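PDB 4XCV: NADP-dependent 2-hydroxyacid dehydrogenase from Rhizobium etli, which probably catalyses the NADP(H)-dependent interconversion of 2-hydroxyacids and 2-oxoacids, and is bound here to NADPH. Local coordinates for residues G199-T204 against T208-S213; T242-A247 against G254-D259. All coordinates share one frame; numbering follows the deposited sequence.

Contact 1: residues G199-T204 against T208-S213; sequences GLLPLT and TGFYDS. With NDP (NADPH dihydro-nicotinamide-adenine-dinucleotide phosphate), chain B.
Thr208 meets the far end of the facing segment, where its OG1 donates a hydrogen bond of 2.7 Å to Thr204 O. The hydroxyl comes in above the carbonyl plane, 44° out of it, with a C=O...donor angle of 127°. Leu203 CD1 packs against the same hydroxyl. Phe210 has its CG anti to the backbone N (chi1 178°). From there the ring crosses Leu201 at about a right angle and lays CE2 4.1 Å from Leu201 CD1. Its CD2 also rests 3.6 Å above one face of the Tyr211 ring, near the rim, while Tyr211 CE1 lies at the edge of the Phe210 ring. Tyr211 then reaches across to the start of Gly199-Thr204. Its OH lies 3.2 Å from Gly199 CA, leaving no room for a beta carbon at Gly199, and 3.3 Å from Leu201 CD1. A water in the plane of the tyrosine ring, at its edge, is 2.8 Å from Tyr211 OH and accepts a hydrogen bond from Leu201 N, so a buried amide is satisfied through solvent. Leu201 thus has two jobs: CD1 faces the aromatic pair while CD2 lies 3.7 Å from O4B of the NADPH adenosine ribose. With an alanine at Leu201, both branches would go, which would probably open a gap between the Tyr211 hydroxyl and the NADPH adenosine, with both left short of packing. Asp212 closes the loop as N-cap of helix 213-216, through OD1 to Leu215 N. The whole loop leaves the C-terminal end of strand 196-199, which runs between strands 142-146 and 229-232; Met146 packs on both aromatic rings, Phe230 meets Tyr211 from the other neighbouring strand, and Leu215 and Phe216 of helix 213-216 add further cover.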
ATOM      1  N   GLY A 199      -5.552 -11.137   9.863  1.00  9.16           N
ATOM      2  CA  GLY A 199      -5.981 -11.362  11.262  1.00  9.10           C
ATOM      3  C   GLY A 199      -5.970 -10.102  12.087  1.00  8.84           C
ATOM      4  O   GLY A 199      -4.897  -9.531  12.331  1.00  8.96           O
ATOM      5  N   LEU A 200      -7.156  -9.709  12.548  1.00  9.07           N
ATOM      6  CA  LEU A 200      -7.350  -8.546  13.412  1.00  9.26           C
ATOM      7  C   LEU A 200      -8.302  -8.922  14.544  1.00  9.06           C
ATOM      8  O   LEU A 200      -9.278  -8.218  14.850  1.00  9.23           O
ATOM      9  CB  LEU A 200      -7.866  -7.335  12.629  1.00  9.81           C
ATOM     10  CG  LEU A 200      -6.851  -6.716  11.667  1.00 10.14           C
ATOM     11  CD1 LEU A 200      -7.505  -5.745  10.734  1.00 10.05           C
ATOM     12  CD2 LEU A 200      -5.696  -6.052  12.409  1.00 10.88           C
ATOM     13  N   LEU A 201      -7.986 -10.057  15.178  1.00  9.02           N
ATOM     14  CA  LEU A 201      -8.794 -10.585  16.297  1.00  9.47           C
ATOM     15  C   LEU A 201      -8.158 -10.238  17.654  1.00  9.70           C
ATOM     16  O   LEU A 201      -6.927 -10.206  17.757  1.00  9.97           O
ATOM     17  CB  LEU A 201      -8.899 -12.119  16.211  1.00  9.90           C
ATOM     18  CG  LEU A 201      -9.668 -12.684  15.004  1.00 10.06           C
ATOM     19  CD1 LEU A 201      -9.496 -14.220  14.992  1.00 10.73           C
ATOM     20  CD2 LEU A 201     -11.109 -12.287  15.034  1.00 10.70           C
ATOM     21  N   PRO A 202      -8.970 -10.042  18.694  1.00 10.24           N
ATOM     22  CA  PRO A 202      -8.428 -10.026  20.064  1.00 10.71           C
ATOM     23  C   PRO A 202      -7.989 -11.396  20.501  1.00 11.10           C
ATOM     24  O   PRO A 202      -8.371 -12.418  19.870  1.00 11.32           O
ATOM     25  CB  PRO A 202      -9.631  -9.571  20.912  1.00 11.59           C
ATOM     26  CG  PRO A 202     -10.826  -9.918  20.116  1.00 12.60           C
ATOM     27  CD  PRO A 202     -10.435 -10.110  18.668  1.00 10.97           C
ATOM     28  N   LEU A 203      -7.181 -11.468  21.558  1.00 11.13           N
ATOM     29  CA  LEU A 203      -6.804 -12.736  22.192  1.00 11.61           C
ATOM     30  C   LEU A 203      -7.811 -13.069  23.274  1.00 12.50           C
ATOM     31  O   LEU A 203      -7.986 -12.316  24.246  1.00 13.46           O
ATOM     32  CB  LEU A 203      -5.424 -12.639  22.836  1.00 11.97           C
ATOM     33  CG  LEU A 203      -4.930 -13.985  23.401  1.00 12.99           C
ATOM     34  CD1 LEU A 203      -4.694 -15.004  22.320  1.00 13.06           C
ATOM     35  CD2 LEU A 203      -3.627 -13.808  24.192  1.00 13.96           C
ATOM     36  N   THR A 204      -8.485 -14.191  23.078  1.00 13.33           N
ATOM     37  CA  THR A 204      -9.395 -14.782  24.050  1.00 14.43           C
ATOM     38  C   THR A 204      -9.071 -16.260  24.088  1.00 15.64           C
ATOM     39  O   THR A 204      -8.368 -16.776  23.219  1.00 14.90           O
ATOM     40  CB  THR A 204     -10.862 -14.594  23.647  1.00 14.50           C
ATOM     41  OG1 THR A 204     -11.107 -15.327  22.443  1.00 14.42           O
ATOM     42  CG2 THR A 204     -11.164 -13.150  23.344  1.00 14.21           C
ATOM     43  N   THR A 208      -7.039 -18.409  20.949  1.00 14.60           N
ATOM     44  CA  THR A 208      -5.681 -18.809  21.311  1.00 15.29           C
ATOM     45  C   THR A 208      -5.303 -20.015  20.444  1.00 15.73           C
ATOM     46  O   THR A 208      -6.048 -21.003  20.397  1.00 16.88           O
ATOM     47  CB  THR A 208      -5.643 -19.166  22.794  1.00 16.58           C
ATOM     48  OG1 THR A 208      -5.984 -18.007  23.552  1.00 16.81           O
ATOM     49  CG2 THR A 208      -4.290 -19.602  23.221  1.00 17.41           C
ATOM     50  N   GLY A 209      -4.146 -19.947  19.806  1.00 15.47           N
ATOM     51  CA  GLY A 209      -3.710 -21.055  18.946  1.00 15.95           C
ATOM     52  C   GLY A 209      -4.644 -21.350  17.792  1.00 16.09           C
ATOM     53  O   GLY A 209      -4.723 -22.491  17.313  1.00 18.03           O
ATOM     54  N   PHE A 210      -5.321 -20.321  17.343  1.00 15.05           N
ATOM     55  CA  PHE A 210      -6.360 -20.418  16.328  1.00 15.58           C
ATOM     56  C   PHE A 210      -5.792 -20.591  14.921  1.00 14.56           C
ATOM     57  O   PHE A 210      -6.341 -21.368  14.103  1.00 14.88           O
ATOM     58  CB  PHE A 210      -7.215 -19.161  16.483  1.00 15.99           C
ATOM     59  CG  PHE A 210      -8.316 -19.039  15.495  1.00 17.31           C
ATOM     60  CD1 PHE A 210      -9.443 -19.786  15.610  1.00 20.53           C
ATOM     61  CD2 PHE A 210      -8.190 -18.155  14.457  1.00 18.56           C
ATOM     62  CE1 PHE A 210     -10.469 -19.649  14.654  1.00 21.84           C
ATOM     63  CE2 PHE A 210      -9.165 -18.012  13.537  1.00 19.09           C
ATOM     64  CZ  PHE A 210     -10.310 -18.783  13.616  1.00 19.03           C
ATOM     65  N   TYR A 211      -4.728 -19.855  14.614  1.00 13.20           N
ATOM     66  CA  TYR A 211      -4.119 -19.912  13.303  1.00 13.32           C
ATOM     67  C   TYR A 211      -3.063 -21.025  13.313  1.00 14.03           C
ATOM     68  O   TYR A 211      -1.908 -20.820  13.699  1.00 14.13           O
ATOM     69  CB  TYR A 211      -3.520 -18.568  12.924  1.00 12.40           C
ATOM     70  CG  TYR A 211      -4.424 -17.367  12.979  1.00 11.61           C
ATOM     71  CD1 TYR A 211      -5.532 -17.218  12.135  1.00 11.68           C
ATOM     72  CD2 TYR A 211      -4.155 -16.351  13.856  1.00 11.46           C
ATOM     73  CE1 TYR A 211      -6.297 -16.076  12.182  1.00 11.77           C
ATOM     74  CE2 TYR A 211      -4.937 -15.190  13.908  1.00 11.20           C
ATOM     75  CZ  TYR A 211      -5.999 -15.073  13.052  1.00 11.49           C
ATOM     76  OH  TYR A 211      -6.770 -13.927  13.084  1.00 11.37           O
ATOM     77  N   ASP A 212      -3.503 -22.217  12.876  1.00 14.45           N
ATOM     78  CA  ASP A 212      -2.703 -23.418  12.939  1.00 15.79           C
ATOM     79  C   ASP A 212      -2.689 -24.141  11.610  1.00 15.87           C
ATOM     80  O   ASP A 212      -3.266 -23.714  10.630  1.00 14.87           O
ATOM     81  CB  ASP A 212      -3.151 -24.321  14.097  1.00 17.26           C
ATOM     82  CG  ASP A 212      -4.556 -24.855  13.947  1.00 18.36           C
ATOM     83  OD1 ASP A 212      -5.184 -24.658  12.892  1.00 17.82           O
ATOM     84  OD2 ASP A 212      -5.052 -25.479  14.952  1.00 21.37           O
ATOM     85  N   SER A 213      -1.961 -25.255  11.578  1.00 16.90           N
ATOM     86  CA  SER A 213      -1.854 -26.053  10.359  0.50 17.60           C
ATOM     87  C   SER A 213      -3.193 -26.367   9.717  1.00 17.86           C
ATOM     88  O   SER A 213      -3.346 -26.237   8.530  1.00 17.48           O
ATOM     89  CB  SER A 213      -1.101 -27.378  10.618  0.50 18.92           C
ATOM     90  OG  SER A 213       0.251 -27.159  10.993  0.50 19.25           O
TER
HETATM   91  PA  NDP B 401     -12.742  -4.924  18.411  1.00 10.13           P
HETATM   92  O1A NDP B 401     -13.310  -3.622  17.938  1.00 10.59           O
HETATM   93  O2A NDP B 401     -13.078  -5.453  19.791  1.00 11.81           O
HETATM   94  O5B NDP B 401     -13.136  -6.020  17.315  1.00  9.86           O
HETATM   95  C5B NDP B 401     -12.852  -7.399  17.575  1.00 10.21           C
HETATM   96  C4B NDP B 401     -13.403  -8.192  16.414  1.00  9.66           C
HETATM   97  O4B NDP B 401     -13.013  -9.551  16.593  1.00  9.81           O
HETATM   98  C3B NDP B 401     -14.911  -8.141  16.350  1.00  9.27           C
HETATM   99  O3B NDP B 401     -15.351  -8.112  14.978  1.00  9.61           O
HETATM  100  C2B NDP B 401     -15.269  -9.449  17.005  1.00  9.45           C
HETATM  101  O2B NDP B 401     -16.545 -10.014  16.599  1.00 10.19           O
HETATM  102  C1B NDP B 401     -14.150 -10.354  16.493  1.00  9.23           C
HETATM  103  N9A NDP B 401     -13.982 -11.572  17.289  1.00  9.95           N
HETATM  104  C8A NDP B 401     -13.665 -11.607  18.598  1.00 10.27           C
HETATM  105  N7A NDP B 401     -13.697 -12.906  19.028  1.00 10.85           N
HETATM  106  C5A NDP B 401     -14.085 -13.658  17.954  1.00 10.80           C
HETATM  107  C6A NDP B 401     -14.365 -15.012  17.779  1.00 11.96           C
HETATM  108  N6A NDP B 401     -14.192 -15.892  18.766  1.00 14.36           N
HETATM  109  N1A NDP B 401     -14.764 -15.419  16.568  1.00 12.10           N
HETATM  110  C2A NDP B 401     -14.909 -14.540  15.553  1.00 11.26           C
HETATM  111  N3A NDP B 401     -14.672 -13.221  15.648  1.00 10.68           N
HETATM  112  C4A NDP B 401     -14.255 -12.827  16.870  1.00 10.42           C
HETATM  113  O3  NDP B 401     -11.137  -4.893  18.320  1.00 10.10           O
HETATM  114  PN  NDP B 401     -10.184  -3.976  17.406  1.00 10.01           P
HETATM  115  O1N NDP B 401     -10.642  -4.138  15.995  1.00  9.85           O
HETATM  116  O2N NDP B 401     -10.119  -2.615  17.913  1.00 11.10           O
HETATM  117  O5D NDP B 401      -8.783  -4.650  17.674  1.00 10.24           O
HETATM  118  C5D NDP B 401      -8.579  -6.046  17.416  1.00 10.87           C
HETATM  119  C4D NDP B 401      -7.300  -6.456  18.157  1.00 11.16           C
HETATM  120  O4D NDP B 401      -6.163  -5.891  17.520  1.00 10.95           O
HETATM  121  C3D NDP B 401      -7.187  -5.971  19.576  1.00 12.09           C
HETATM  122  O3D NDP B 401      -7.891  -6.834  20.486  1.00 14.52           O
HETATM  123  C2D NDP B 401      -5.690  -5.948  19.835  1.00 12.13           C
HETATM  124  O2D NDP B 401      -5.291  -7.190  20.464  1.00 16.05           O
HETATM  125  C1D NDP B 401      -5.082  -5.923  18.462  1.00 10.88           C
HETATM  126  N1N NDP B 401      -4.237  -4.765  18.157  1.00 10.24           N
HETATM  127  C2N NDP B 401      -2.968  -4.939  17.670  1.00 11.17           C
HETATM  128  C3N NDP B 401      -2.132  -3.892  17.477  1.00 12.05           C
HETATM  129  C7N NDP B 401      -0.810  -4.042  16.927  1.00 14.49           C
HETATM  130  O7N NDP B 401      -0.007  -3.100  17.130  1.00 21.82           O
HETATM  131  N7N NDP B 401      -0.427  -5.084  16.213  1.00 12.74           N
HETATM  132  C4N NDP B 401      -2.610  -2.513  17.718  1.00 11.78           C
HETATM  133  C5N NDP B 401      -3.980  -2.453  18.195  1.00 11.23           C
HETATM  134  C6N NDP B 401      -4.745  -3.494  18.434  1.00 11.02           C
HETATM  135  P2B NDP B 401     -17.909  -9.172  16.845  1.00 10.69           P
HETATM  136  O1X NDP B 401     -19.011 -10.140  16.562  1.00 12.16           O
HETATM  137  O2X NDP B 401     -17.855  -8.716  18.293  1.00 12.34           O
HETATM  138  O3X NDP B 401     -17.857  -8.001  15.952  1.00 12.18           O
HETATM  139  O   HOH W   1      -5.641 -11.946  14.634  1.00 10.23           O

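Contact 2: residues T242-A247 against G254-D259; sequences TDIVSA and GGASLD. With NDP (NADPH dihydro-nicotinamide-adenine-dinucleotide phosphate), chain B.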
ATOM      1  N   THR A 242       5.279 -22.491  14.678  1.00 16.57           N
ATOM      2  CA  THR A 242       5.884 -23.650  14.046  1.00 17.37           C
ATOM      3  C   THR A 242       5.034 -24.153  12.871  1.00 16.84           C
ATOM      4  O   THR A 242       5.563 -24.724  11.899  1.00 16.82           O
ATOM      5  CB  THR A 242       6.246 -24.709  15.070  1.00 18.94           C
ATOM      6  OG1 THR A 242       7.150 -25.645  14.458  1.00 21.01           O
ATOM      7  CG2 THR A 242       5.012 -25.382  15.594  1.00 19.19           C
ATOM      8  N   ASP A 243       3.720 -23.934  12.929  1.00 15.62           N
ATOM      9  CA  ASP A 243       2.852 -24.327  11.841  1.00 15.72           C
ATOM     10  C   ASP A 243       2.951 -23.346  10.677  1.00 15.03           C
ATOM     11  O   ASP A 243       2.796 -23.752   9.532  1.00 14.64           O
ATOM     12  CB  ASP A 243       1.388 -24.421  12.274  1.00 16.10           C
ATOM     13  CG  ASP A 243       1.099 -25.553  13.242  1.00 17.56           C
ATOM     14  OD1 ASP A 243       2.005 -26.389  13.549  1.00 19.03           O
ATOM     15  OD2 ASP A 243      -0.085 -25.623  13.692  1.00 18.14           O
ATOM     16  N   ILE A 244       3.177 -22.063  10.962  1.00 14.36           N
ATOM     17  CA  ILE A 244       3.449 -21.099   9.887  1.00 14.10           C
ATOM     18  C   ILE A 244       4.719 -21.541   9.147  1.00 14.51           C
ATOM     19  O   ILE A 244       4.749 -21.601   7.946  1.00 14.65           O
ATOM     20  CB  ILE A 244       3.602 -19.662  10.405  1.00 13.66           C
ATOM     21  CG1 ILE A 244       2.345 -19.190  11.138  1.00 13.27           C
ATOM     22  CG2 ILE A 244       4.001 -18.760   9.246  1.00 13.69           C
ATOM     23  CD1 ILE A 244       2.575 -17.928  11.900  1.00 13.41           C
ATOM     24  N   VAL A 245       5.782 -21.846   9.892  1.00 14.51           N
ATOM     25  CA  VAL A 245       7.027 -22.265   9.290  1.00 15.25           C
ATOM     26  C   VAL A 245       6.806 -23.506   8.395  1.00 15.74           C
ATOM     27  O   VAL A 245       7.244 -23.541   7.255  1.00 16.07           O
ATOM     28  CB  VAL A 245       8.094 -22.560  10.360  1.00 15.96           C
ATOM     29  CG1 VAL A 245       9.389 -23.093   9.751  1.00 16.82           C
ATOM     30  CG2 VAL A 245       8.402 -21.312  11.180  1.00 15.79           C
ATOM     31  N   SER A 246       6.158 -24.537   8.919  1.00 15.88           N
ATOM     32  CA  SER A 246       5.920 -25.740   8.136  1.00 16.69           C
ATOM     33  C   SER A 246       5.082 -25.470   6.905  1.00 16.13           C
ATOM     34  O   SER A 246       5.346 -26.020   5.849  1.00 16.74           O
ATOM     35  CB  SER A 246       5.275 -26.812   9.020  1.00 17.57           C
ATOM     36  OG  SER A 246       6.198 -27.269  10.018  1.00 19.52           O
ATOM     37  N   ALA A 247       4.053 -24.634   7.072  1.00 15.00           N
ATOM     38  CA  ALA A 247       3.137 -24.339   5.950  1.00 15.09           C
ATOM     39  C   ALA A 247       3.862 -23.596   4.837  1.00 15.22           C
ATOM     40  O   ALA A 247       3.620 -23.873   3.634  1.00 15.14           O
ATOM     41  CB  ALA A 247       1.926 -23.565   6.438  1.00 14.67           C
ATOM     42  N   GLY A 254       1.904 -19.422   0.673  1.00 13.72           N
ATOM     43  CA  GLY A 254       2.845 -18.764  -0.224  1.00 14.15           C
ATOM     44  C   GLY A 254       3.714 -17.730   0.473  1.00 14.05           C
ATOM     45  O   GLY A 254       4.810 -17.434  -0.016  1.00 16.49           O
ATOM     46  N   GLY A 255       3.304 -17.270   1.644  1.00 12.76           N
ATOM     47  CA  GLY A 255       4.051 -16.294   2.395  1.00 12.42           C
ATOM     48  C   GLY A 255       3.216 -15.829   3.571  1.00 11.56           C
ATOM     49  O   GLY A 255       2.120 -16.341   3.859  1.00 11.97           O
ATOM     50  N   ALA A 256       3.774 -14.853   4.268  1.00 10.66           N
ATOM     51  CA  ALA A 256       3.122 -14.313   5.470  1.00 10.12           C
ATOM     52  C   ALA A 256       3.622 -12.926   5.749  1.00  9.71           C
ATOM     53  O   ALA A 256       4.701 -12.531   5.335  1.00 10.10           O
ATOM     54  CB  ALA A 256       3.361 -15.215   6.679  1.00 10.44           C
ATOM     55  N   SER A 257       2.824 -12.170   6.501  1.00  9.26           N
ATOM     56  CA  SER A 257       3.271 -10.928   7.114  1.00  9.42           C
ATOM     57  C   SER A 257       2.827 -10.942   8.546  1.00  9.61           C
ATOM     58  O   SER A 257       1.643 -11.142   8.842  1.00  9.88           O
ATOM     59  CB  SER A 257       2.664  -9.698   6.438  1.00  9.39           C
ATOM     60  OG  SER A 257       3.128  -9.594   5.104  1.00  9.95           O
ATOM     61  N   LEU A 258       3.773 -10.699   9.461  1.00  9.62           N
ATOM     62  CA  LEU A 258       3.504 -10.800  10.880  1.00  9.86           C
ATOM     63  C   LEU A 258       4.016  -9.611  11.634  1.00  9.71           C
ATOM     64  O   LEU A 258       5.190  -9.271  11.504  1.00 10.24           O
ATOM     65  CB  LEU A 258       4.174 -12.066  11.436  1.00 10.64           C
ATOM     66  CG  LEU A 258       3.785 -13.390  10.774  1.00 11.33           C
ATOM     67  CD1 LEU A 258       4.705 -14.526  11.184  1.00 12.08           C
ATOM     68  CD2 LEU A 258       2.349 -13.801  11.041  1.00 11.87           C
ATOM     69  N   ASP A 259       3.151  -8.979  12.423  1.00  9.47           N
ATOM     70  CA  ASP A 259       3.564  -7.922  13.333  1.00  9.84           C
ATOM     71  C   ASP A 259       3.590  -8.370  14.779  1.00  9.92           C
ATOM     72  O   ASP A 259       4.088  -7.631  15.652  1.00 10.31           O
ATOM     73  CB  ASP A 259       2.574  -6.745  13.271  1.00  9.93           C
ATOM     74  CG  ASP A 259       3.052  -5.529  14.008  1.00 10.15           C
ATOM     75  OD1 ASP A 259       4.139  -4.977  13.700  1.00 10.63           O
ATOM     76  OD2 ASP A 259       2.322  -5.033  14.899  1.00 10.93           O
TER
HETATM   77  PA  NDP B 401     -12.742  -4.924  18.411  1.00 10.13           P
HETATM   78  O1A NDP B 401     -13.310  -3.622  17.938  1.00 10.59           O
HETATM   79  O2A NDP B 401     -13.078  -5.453  19.791  1.00 11.81           O
HETATM   80  O5B NDP B 401     -13.136  -6.020  17.315  1.00  9.86           O
HETATM   81  C5B NDP B 401     -12.852  -7.399  17.575  1.00 10.21           C
HETATM   82  C4B NDP B 401     -13.403  -8.192  16.414  1.00  9.66           C
HETATM   83  O4B NDP B 401     -13.013  -9.551  16.593  1.00  9.81           O
HETATM   84  C3B NDP B 401     -14.911  -8.141  16.350  1.00  9.27           C
HETATM   85  O3B NDP B 401     -15.351  -8.112  14.978  1.00  9.61           O
HETATM   86  C2B NDP B 401     -15.269  -9.449  17.005  1.00  9.45           C
HETATM   87  O2B NDP B 401     -16.545 -10.014  16.599  1.00 10.19           O
HETATM   88  C1B NDP B 401     -14.150 -10.354  16.493  1.00  9.23           C
HETATM   89  N9A NDP B 401     -13.982 -11.572  17.289  1.00  9.95           N
HETATM   90  C8A NDP B 401     -13.665 -11.607  18.598  1.00 10.27           C
HETATM   91  N7A NDP B 401     -13.697 -12.906  19.028  1.00 10.85           N
HETATM   92  C5A NDP B 401     -14.085 -13.658  17.954  1.00 10.80           C
HETATM   93  C6A NDP B 401     -14.365 -15.012  17.779  1.00 11.96           C
HETATM   94  N6A NDP B 401     -14.192 -15.892  18.766  1.00 14.36           N
HETATM   95  N1A NDP B 401     -14.764 -15.419  16.568  1.00 12.10           N
HETATM   96  C2A NDP B 401     -14.909 -14.540  15.553  1.00 11.26           C
HETATM   97  N3A NDP B 401     -14.672 -13.221  15.648  1.00 10.68           N
HETATM   98  C4A NDP B 401     -14.255 -12.827  16.870  1.00 10.42           C
HETATM   99  O3  NDP B 401     -11.137  -4.893  18.320  1.00 10.10           O
HETATM  100  PN  NDP B 401     -10.184  -3.976  17.406  1.00 10.01           P
HETATM  101  O1N NDP B 401     -10.642  -4.138  15.995  1.00  9.85           O
HETATM  102  O2N NDP B 401     -10.119  -2.615  17.913  1.00 11.10           O
HETATM  103  O5D NDP B 401      -8.783  -4.650  17.674  1.00 10.24           O
HETATM  104  C5D NDP B 401      -8.579  -6.046  17.416  1.00 10.87           C
HETATM  105  C4D NDP B 401      -7.300  -6.456  18.157  1.00 11.16           C
HETATM  106  O4D NDP B 401      -6.163  -5.891  17.520  1.00 10.95           O
HETATM  107  C3D NDP B 401      -7.187  -5.971  19.576  1.00 12.09           C
HETATM  108  O3D NDP B 401      -7.891  -6.834  20.486  1.00 14.52           O
HETATM  109  C2D NDP B 401      -5.690  -5.948  19.835  1.00 12.13           C
HETATM  110  O2D NDP B 401      -5.291  -7.190  20.464  1.00 16.05           O
HETATM  111  C1D NDP B 401      -5.082  -5.923  18.462  1.00 10.88           C
HETATM  112  N1N NDP B 401      -4.237  -4.765  18.157  1.00 10.24           N
HETATM  113  C2N NDP B 401      -2.968  -4.939  17.670  1.00 11.17           C
HETATM  114  C3N NDP B 401      -2.132  -3.892  17.477  1.00 12.05           C
HETATM  115  C7N NDP B 401      -0.810  -4.042  16.927  1.00 14.49           C
HETATM  116  O7N NDP B 401      -0.007  -3.100  17.130  1.00 21.82           O
HETATM  117  N7N NDP B 401      -0.427  -5.084  16.213  1.00 12.74           N
HETATM  118  C4N NDP B 401      -2.610  -2.513  17.718  1.00 11.78           C
HETATM  119  C5N NDP B 401      -3.980  -2.453  18.195  1.00 11.23           C
HETATM  120  C6N NDP B 401      -4.745  -3.494  18.434  1.00 11.02           C
HETATM  121  P2B NDP B 401     -17.909  -9.172  16.845  1.00 10.69           P
HETATM  122  O1X NDP B 401     -19.011 -10.140  16.562  1.00 12.16           O
HETATM  123  O2X NDP B 401     -17.855  -8.716  18.293  1.00 12.34           O
HETATM  124  O3X NDP B 401     -17.857  -8.001  15.952  1.00 12.18           O
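Asp259 OD1, at the end of the strand segment, is gripped by Thr281 OG1 and Asp284 N, with a weak third bond from Ala285 N. This fixes the carboxylate and leaves its other oxygen for the cofactor: the nicotinamide amide nitrogen N7N of NADPH donates to Asp259 OD2 over 3.0 Å, in a nearly straight bond with an N-H...acceptor angle of 171°. CG of Asp259 stands anti to the backbone N (chi1 -171°), which carries the carboxylate out to the carboxamide. Behind this polar tip, helix 241-250 meets strand 255-258 through methyl groups alone. Ile244 and Leu258 reach toward each other tip to tip, their CD1 atoms 4.1 Å apart. In Ile244, CG1 lies anti to the carbonyl carbon (chi1 -59°) and chi2 is extended, so CD1 is sent out to Leu258 while the shorter CG2 branch turns to Ala256, at 4.4 Å from its CB. The nearest CA atoms, those of Ile244 and Ala256, are 8.1 Å apart, so the side chains bridge the space. Phe230, on the adjoining strand 229-232, touches both Ile244 and Leu258, and Phe216 of helix 213-216 packs on Ile244 and Ala247. These pieces form a beta-alpha-beta crossover, in which strand 229-232, helix 241-250 and strand 255-258 follow one another and the two parallel strands lie side by side. Without any hydrogen bond between them, the segments meet through a few apolar methyl contacts, which carry no directional constraint, whereas the one directional bond to NADPH is made where the strand ends; this division suits a Rossmann-type domain, with an oily interior and a cofactor site at the strand tips.

How the contacts relate
Both contacts are largely buried and belong to the NAD-binding domain, yet they differ in character. Contact 1 folds a loop back on itself beyond a strand end and mixes a direct hydrogen bond, a water bridge and aromatic packing, with Thr208 at its exposed end. Contact 2 joins a regular helix to a strand by aliphatic packing alone and has the smaller interface. They touch different parts of NADPH: contact 1 runs beside both riboses and the adenine, contact 2 binds the carboxamide of the nicotinamide. Their centres lie about 13 Å apart, and they meet where Ser213 N probably hydrogen-bonds Asp243 OD2, at 2.8 Å, with Phe216 packing against residues of both.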